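Local coordinates for protein protease Do-like 2, chloroplastic (Arabidopsis thaliana, PDB 4FLN) that acts as a chloroplast serine protease that performs the primary cleavage of the photodamaged D1 protein of photosystem II, at residues S77-G82 with G209-V214; V152-Y157 with I189-A194; L64-Q69 with L419-A424. All blocks are in the same frame, centred on the assembly; numbering follows the deposited sequence.

Contact 1 (S77-G82 with G209-V214); sequences SAFMIG and GECIGV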
# COMPACT_ATOMS: atom_id res chain seq x y z
N SER B 77 15.57 16.05 26.37
CA SER B 77 15.66 16.24 27.82
C SER B 77 17.07 16.10 28.38
O SER B 77 17.90 15.35 27.87
CB SER B 77 14.72 15.29 28.55
OG SER B 77 13.38 15.62 28.26
N ALA B 78 17.33 16.85 29.45
CA ALA B 78 18.58 16.75 30.17
C ALA B 78 18.33 16.97 31.66
O ALA B 78 17.23 17.38 32.05
CB ALA B 78 19.60 17.75 29.63
N PHE B 79 19.31 16.67 32.50
CA PHE B 79 19.16 16.88 33.94
C PHE B 79 20.47 17.19 34.63
O PHE B 79 21.54 16.85 34.13
CB PHE B 79 18.49 15.67 34.59
CG PHE B 79 19.20 14.37 34.35
CD1 PHE B 79 18.99 13.65 33.18
CD2 PHE B 79 20.07 13.85 35.30
CE1 PHE B 79 19.64 12.45 32.97
CE2 PHE B 79 20.72 12.65 35.09
CZ PHE B 79 20.51 11.95 33.92
N MET B 80 20.37 17.82 35.79
CA MET B 80 21.54 18.21 36.56
C MET B 80 22.12 17.02 37.31
O MET B 80 21.45 16.43 38.16
CB MET B 80 21.16 19.31 37.55
CG MET B 80 20.48 20.51 36.91
SD MET B 80 19.85 21.68 38.11
CE MET B 80 19.10 22.91 37.05
N ILE B 81 23.36 16.68 36.99
CA ILE B 81 24.06 15.58 37.65
C ILE B 81 25.03 16.05 38.73
O ILE B 81 25.71 15.24 39.34
CB ILE B 81 24.83 14.74 36.65
CG1 ILE B 81 25.80 15.61 35.86
CG2 ILE B 81 23.87 14.04 35.72
CD1 ILE B 81 26.53 14.85 34.79
N GLY B 82 25.08 17.36 38.95
CA GLY B 82 26.01 17.92 39.91
C GLY B 82 27.15 18.67 39.25
O GLY B 82 27.29 18.65 38.02
N GLY B 209 14.33 8.09 44.55
CA GLY B 209 14.68 9.38 43.99
C GLY B 209 16.07 9.45 43.37
O GLY B 209 16.48 10.51 42.91
N GLU B 210 16.79 8.34 43.38
CA GLU B 210 18.08 8.29 42.71
C GLU B 210 17.85 8.06 41.23
O GLU B 210 16.90 7.39 40.84
CB GLU B 210 18.96 7.17 43.27
CG GLU B 210 19.09 7.18 44.79
CD GLU B 210 19.97 6.06 45.31
OE1 GLU B 210 19.63 4.88 45.10
OE2 GLU B 210 21.01 6.37 45.95
N CYS B 211 18.72 8.62 40.40
CA CYS B 211 18.63 8.39 38.96
C CYS B 211 19.35 7.09 38.62
O CYS B 211 20.52 6.91 38.96
CB CYS B 211 19.26 9.55 38.21
SG CYS B 211 19.78 9.13 36.56
N ILE B 212 18.63 6.17 37.98
CA ILE B 212 19.21 4.88 37.63
C ILE B 212 19.70 4.76 36.20
O ILE B 212 20.07 3.67 35.76
CB ILE B 212 18.28 3.71 38.01
CG1 ILE B 212 16.89 3.91 37.41
CG2 ILE B 212 18.25 3.55 39.52
CD1 ILE B 212 16.82 3.59 35.94
N GLY B 213 19.66 5.86 35.46
CA GLY B 213 20.13 5.88 34.09
C GLY B 213 19.53 7.02 33.29
O GLY B 213 18.91 7.91 33.85
N VAL B 214 19.72 6.99 31.97
CA VAL B 214 19.21 8.04 31.10
C VAL B 214 18.23 7.44 30.11
O VAL B 214 18.50 6.37 29.56
CB VAL B 214 20.37 8.73 30.34
CG1 VAL B 214 19.84 9.68 29.27
CG2 VAL B 214 21.27 9.46 31.31
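Phe79, Cys211 and Val214 meet where strand 77-82 of the first barrel faces strand 211-214 of the second, the axes of the two short segments approaching to 9.9 Å with their N-to-C directions 139° apart. This is the interface between the two six-stranded antiparallel barrels of a trypsin-like (S1C) protease, bridged by side chains, not by strand pairing. The Phe79 ring does most of the bridging. Its CG lies between the backbone N and the carbonyl carbon (chi1 56°), and the ring reaches out to the second barrel along its CE2-CZ-CE1 rim. Cys211 SG makes a sulfur-aromatic contact, 4.7 Å from the centroid of the Phe79 ring and 49° off its normal, an oblique approach. The same sulfur accepts a weak hydrogen bond from Gly213 N. Leu87 and Leu140 also pack on the Phe79 side chain, as does Pro203 from the second barrel. Val214 comes to within about 6 Å of Ser200 and 7 Å of Asp122, side chain to side chain; both are charge-relay residues by similarity, so the packing lies close to the probable catalytic site. At the ring edge and in its plane, Val214 CG2 stands 3.7 Å from Phe79 CZ.

Contact 2 (V152-Y157 with I189-A194); sequences VTVVGY and IQIDAA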
# COMPACT_ATOMS: atom_id res chain seq x y z
N VAL B 152 10.28 1.96 38.26
CA VAL B 152 11.01 3.05 37.61
C VAL B 152 10.06 4.15 37.14
O VAL B 152 8.94 3.88 36.73
CB VAL B 152 11.81 2.56 36.39
CG1 VAL B 152 12.80 3.64 35.95
CG2 VAL B 152 12.55 1.31 36.71
N THR B 153 10.50 5.40 37.22
CA THR B 153 9.79 6.47 36.54
C THR B 153 10.77 7.25 35.68
O THR B 153 11.90 7.52 36.09
CB THR B 153 9.04 7.45 37.50
OG1 THR B 153 9.97 8.32 38.14
CG2 THR B 153 8.25 6.70 38.55
N VAL B 154 10.32 7.57 34.47
CA VAL B 154 11.09 8.36 33.52
C VAL B 154 10.49 9.76 33.49
O VAL B 154 9.28 9.92 33.39
CB VAL B 154 11.00 7.72 32.13
CG1 VAL B 154 11.36 8.71 31.03
CG2 VAL B 154 11.86 6.47 32.07
N VAL B 155 11.35 10.77 33.59
CA VAL B 155 10.92 12.17 33.57
C VAL B 155 11.53 12.95 32.40
O VAL B 155 12.74 12.89 32.17
CB VAL B 155 11.28 12.88 34.88
CG1 VAL B 155 10.91 14.34 34.81
CG2 VAL B 155 10.57 12.21 36.05
N GLY B 156 10.71 13.70 31.68
CA GLY B 156 11.18 14.42 30.52
C GLY B 156 10.18 15.40 29.94
O GLY B 156 9.10 15.61 30.49
N TYR B 157 10.54 16.00 28.81
CA TYR B 157 9.66 16.96 28.17
C TYR B 157 9.18 16.45 26.82
O TYR B 157 9.93 16.42 25.86
CB TYR B 157 10.38 18.30 28.00
CG TYR B 157 10.73 18.94 29.32
CD1 TYR B 157 9.88 19.88 29.89
CD2 TYR B 157 11.89 18.60 30.00
CE1 TYR B 157 10.19 20.46 31.11
CE2 TYR B 157 12.20 19.18 31.21
CZ TYR B 157 11.34 20.11 31.76
OH TYR B 157 11.65 20.70 32.97
N ILE B 189 18.99 -1.17 30.32
CA ILE B 189 17.83 -1.52 31.12
C ILE B 189 16.58 -1.33 30.29
O ILE B 189 16.39 -0.27 29.70
CB ILE B 189 17.71 -0.62 32.37
CG1 ILE B 189 18.98 -0.68 33.21
CG2 ILE B 189 16.50 -1.01 33.21
CD1 ILE B 189 19.06 0.41 34.26
N GLN B 190 15.73 -2.35 30.23
CA GLN B 190 14.43 -2.26 29.59
C GLN B 190 13.37 -1.93 30.63
O GLN B 190 13.37 -2.51 31.72
CB GLN B 190 14.06 -3.58 28.96
CG GLN B 190 14.23 -3.69 27.47
CD GLN B 190 13.67 -5.00 26.94
OE1 GLN B 190 12.59 -5.44 27.35
NE2 GLN B 190 14.40 -5.64 26.03
N ILE B 191 12.46 -1.02 30.31
CA ILE B 191 11.35 -0.74 31.21
C ILE B 191 10.00 -0.99 30.56
O ILE B 191 9.85 -0.98 29.35
CB ILE B 191 11.38 0.70 31.78
CG1 ILE B 191 11.36 1.73 30.65
CG2 ILE B 191 12.59 0.91 32.73
CD1 ILE B 191 10.48 2.91 30.97
N ASP B 192 9.02 -1.14 31.43
CA ASP B 192 7.69 -1.66 31.14
C ASP B 192 6.80 -0.54 30.59
O ASP B 192 5.60 -0.71 30.41
CB ASP B 192 7.16 -2.17 32.49
CG ASP B 192 5.79 -2.76 32.43
OD1 ASP B 192 4.82 -2.01 32.65
OD2 ASP B 192 5.69 -3.98 32.20
N ALA B 193 7.38 0.63 30.37
CA ALA B 193 6.61 1.81 29.95
C ALA B 193 7.20 2.47 28.72
O ALA B 193 8.41 2.52 28.56
CB ALA B 193 6.53 2.81 31.10
N ALA B 194 6.34 2.97 27.84
CA ALA B 194 6.83 3.61 26.62
C ALA B 194 7.34 5.02 26.91
O ALA B 194 6.92 5.65 27.88
CB ALA B 194 5.75 3.64 25.55
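Ile191 spreads its two arms over Val152 and Val154, two residues that project from the same side of strand 152-156. The short arm meets the first valine: Ile191 CG2 lies 4.0 Å from Val152 CG2 and almost as near to Val152 CB, the two side chains crossing at about a right angle. The long arm serves the second, with Ile191 CD1 4.0 Å from Val154 CG2 and an oblique approach. A chi1 of 58° sets the two branches of the isoleucine apart, CG2 falling beside the backbone N, and a chi2 of 140° completes the course from CG1 to CD1; the branches thus part toward successive inward positions of the opposing strand. All of this is aliphatic packing between buried side chains, without a polar atom taking part. The backbones stay well apart, Val152 CA and Ile191 CA being 7.4 Å from each other, and the two strands do not pair, because strand 165-178 lies between them in the sheet.

A second shell surrounds the valines: Ala204 packs against both of them, Val171 against Val152, and Ser200, the charge-relay serine by similarity, lies about 7 Å from Val154, side chain to side chain. Beyond Ile191 the chain leaves its strand, and Asp192 OD2 accepts a hydrogen bond from Lys168 N of a second subunit, so the end of this core segment also takes part in the assembly. Within the second barrel of the trypsin-like fold, backbone hydrogen bonds tie Val152 to Gly169 and Val154 to Thr167 of strand 165-178, and Thr153 and Val155 to Phe205 and Pro203 of strand 203-205, while strand 228-232 flanks strand 185-191 on its far side.

Contact 3 (L64-Q69 with L419-A424); sequences LPWQKQ and LSQVLA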
# COMPACT_ATOMS: atom_id res chain seq x y z
N LEU B 64 26.54 15.07 -1.45
CA LEU B 64 27.28 16.22 -1.96
C LEU B 64 28.04 16.87 -0.79
O LEU B 64 27.50 17.77 -0.13
CB LEU B 64 26.31 17.24 -2.57
CG LEU B 64 25.18 16.73 -3.48
CD1 LEU B 64 24.02 17.72 -3.51
CD2 LEU B 64 25.68 16.44 -4.89
N PRO B 65 29.27 16.42 -0.51
CA PRO B 65 29.82 16.92 0.76
C PRO B 65 30.62 18.22 0.71
O PRO B 65 31.56 18.36 1.49
CB PRO B 65 30.78 15.80 1.15
CG PRO B 65 31.30 15.31 -0.18
CD PRO B 65 30.15 15.41 -1.14
N TRP B 66 30.22 19.18 -0.13
CA TRP B 66 30.66 20.57 -0.02
C TRP B 66 29.50 21.35 0.58
O TRP B 66 29.58 22.55 0.77
CB TRP B 66 31.05 21.13 -1.39
CG TRP B 66 30.13 20.69 -2.46
CD1 TRP B 66 28.97 21.29 -2.84
CD2 TRP B 66 30.27 19.52 -3.27
NE1 TRP B 66 28.38 20.57 -3.85
CE2 TRP B 66 29.16 19.48 -4.14
CE3 TRP B 66 31.23 18.50 -3.36
CZ2 TRP B 66 28.97 18.46 -5.07
CZ3 TRP B 66 31.05 17.50 -4.29
CH2 TRP B 66 29.93 17.49 -5.14
N GLN B 67 28.41 20.63 0.83
CA GLN B 67 27.14 21.21 1.25
C GLN B 67 26.67 20.65 2.58
O GLN B 67 27.14 19.61 3.05
CB GLN B 67 26.04 20.92 0.22
CG GLN B 67 26.01 21.81 -1.01
CD GLN B 67 24.78 21.56 -1.88
OE1 GLN B 67 23.83 20.90 -1.47
NE2 GLN B 67 24.81 22.10 -3.10
N LYS B 68 25.73 21.36 3.18
CA LYS B 68 25.12 20.89 4.40
C LYS B 68 23.63 20.59 4.19
O LYS B 68 23.01 21.10 3.25
CB LYS B 68 25.36 21.90 5.52
CG LYS B 68 26.84 21.97 5.91
CD LYS B 68 27.08 22.74 7.20
CE LYS B 68 28.41 22.36 7.82
NZ LYS B 68 28.43 20.93 8.26
N GLN B 69 23.07 19.72 5.02
CA GLN B 69 21.64 19.44 4.96
C GLN B 69 20.84 20.61 5.50
O GLN B 69 21.40 21.61 5.96
CB GLN B 69 21.32 18.17 5.75
CG GLN B 69 21.95 16.92 5.19
CD GLN B 69 21.38 15.67 5.79
OE1 GLN B 69 20.81 15.70 6.89
NE2 GLN B 69 21.52 14.55 5.09
N LEU B 419 34.26 6.72 -5.90
CA LEU B 419 33.92 7.75 -6.84
C LEU B 419 32.41 7.80 -6.81
O LEU B 419 31.74 6.88 -7.27
CB LEU B 419 34.39 7.29 -8.21
CG LEU B 419 33.88 8.05 -9.42
CD1 LEU B 419 34.14 9.52 -9.22
CD2 LEU B 419 34.58 7.54 -10.63
N SER B 420 31.85 8.87 -6.25
CA SER B 420 30.39 8.97 -6.14
C SER B 420 29.71 9.39 -7.45
O SER B 420 28.87 8.66 -7.98
CB SER B 420 29.94 9.84 -4.95
OG SER B 420 30.79 10.95 -4.77
N GLN B 421 30.06 10.57 -7.97
CA GLN B 421 29.58 11.00 -9.28
C GLN B 421 30.73 11.59 -10.11
O GLN B 421 31.80 11.90 -9.58
CB GLN B 421 28.46 12.04 -9.12
CG GLN B 421 28.94 13.41 -8.64
CD GLN B 421 27.84 14.23 -7.99
OE1 GLN B 421 27.70 14.23 -6.77
NE2 GLN B 421 27.06 14.95 -8.80
N VAL B 422 30.51 11.73 -11.41
CA VAL B 422 31.43 12.48 -12.26
C VAL B 422 30.73 13.72 -12.76
O VAL B 422 29.67 13.63 -13.36
CB VAL B 422 31.89 11.67 -13.49
CG1 VAL B 422 32.66 12.55 -14.44
CG2 VAL B 422 32.73 10.48 -13.07
N LEU B 423 31.30 14.89 -12.54
CA LEU B 423 30.66 16.10 -13.04
C LEU B 423 31.08 16.25 -14.49
O LEU B 423 32.26 16.50 -14.79
CB LEU B 423 31.10 17.31 -12.23
CG LEU B 423 31.23 17.10 -10.73
CD1 LEU B 423 31.78 18.34 -10.09
CD2 LEU B 423 29.87 16.78 -10.17
N ALA B 424 30.11 16.13 -15.39
CA ALA B 424 30.39 15.98 -16.81
C ALA B 424 31.26 17.11 -17.38
O ALA B 424 31.12 18.27 -17.01
CB ALA B 424 29.09 15.85 -17.58
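Leu64 and Trp66 belong to an irregular loop that faces Gln421 on strand 419-422 at some distance, the nearest alpha carbons, Leu64 CA and Ser420 CA, being 8.9 Å apart. The Gln421 side chain spans the separation. A chi1 of 73° swings it off the strand toward the loop, and beyond CG the chain runs extended, carrying the amide to its far end. The amide oxygen does the touching: Gln421 OE1 lies 3.5 Å from Leu64 CD2, the leucine side chain standing roughly perpendicular to the glutamine. The same oxygen, Gln421 OE1, lies 4.3 Å from Trp66 CH2, oblique to the indole. Both are van der Waals contacts of a polar atom with carbon.

Inside the loop, Leu64 CB lies 3.7 Å above the Trp66 ring plane, offset toward the rim, so leucine and indole present a joint apolar surface to the glutamine. A backbone hydrogen bond from Gln67 N to Leu64 O, 3.2 Å long, closes a turn over residues 64-67. The contact joins the protease domain to the second PDZ domain of the same chain: the loop follows strand 50-57 of the first barrel, whereas strand 417-422 belongs to the PDZ sheet. The PDZ side further receives the loop through Tyr372, whose ring stacks edge-to-face with Trp66, and through Ile495, which packs on the Trp66 side chain.

A fourth subunit of the hexamer also meets this place: Gln71 of that subunit packs on Gln421 and gives a hydrogen bond from NE2 to Val422 O, while Gln67 NE2 forms a hydrogen bond to Lys68 O of that subunit.

In the fold
Contacts 1 and 2 are core packing in the protease domain, their centres 12 Å apart, and both include strands of the second barrel. Contact 1 joins that barrel to the first, whereas contact 2 spans its interior; they touch directly, Ser77 OG lying 2.9 Å from Tyr157 N, a probable hydrogen bond, and Ile212 packing on Val152 and Ile189. Along the chain contact 2 lies inside the loop closed by contact 1, and both inside the loop closed by contact 3, which lies about 42 Å from either, centre to centre. Contact 3 is partly buried and joins different domains. Sulfur-aromatic and aliphatic packing in the barrels gives way there to a glutamine oxygen against leucine and tryptophan.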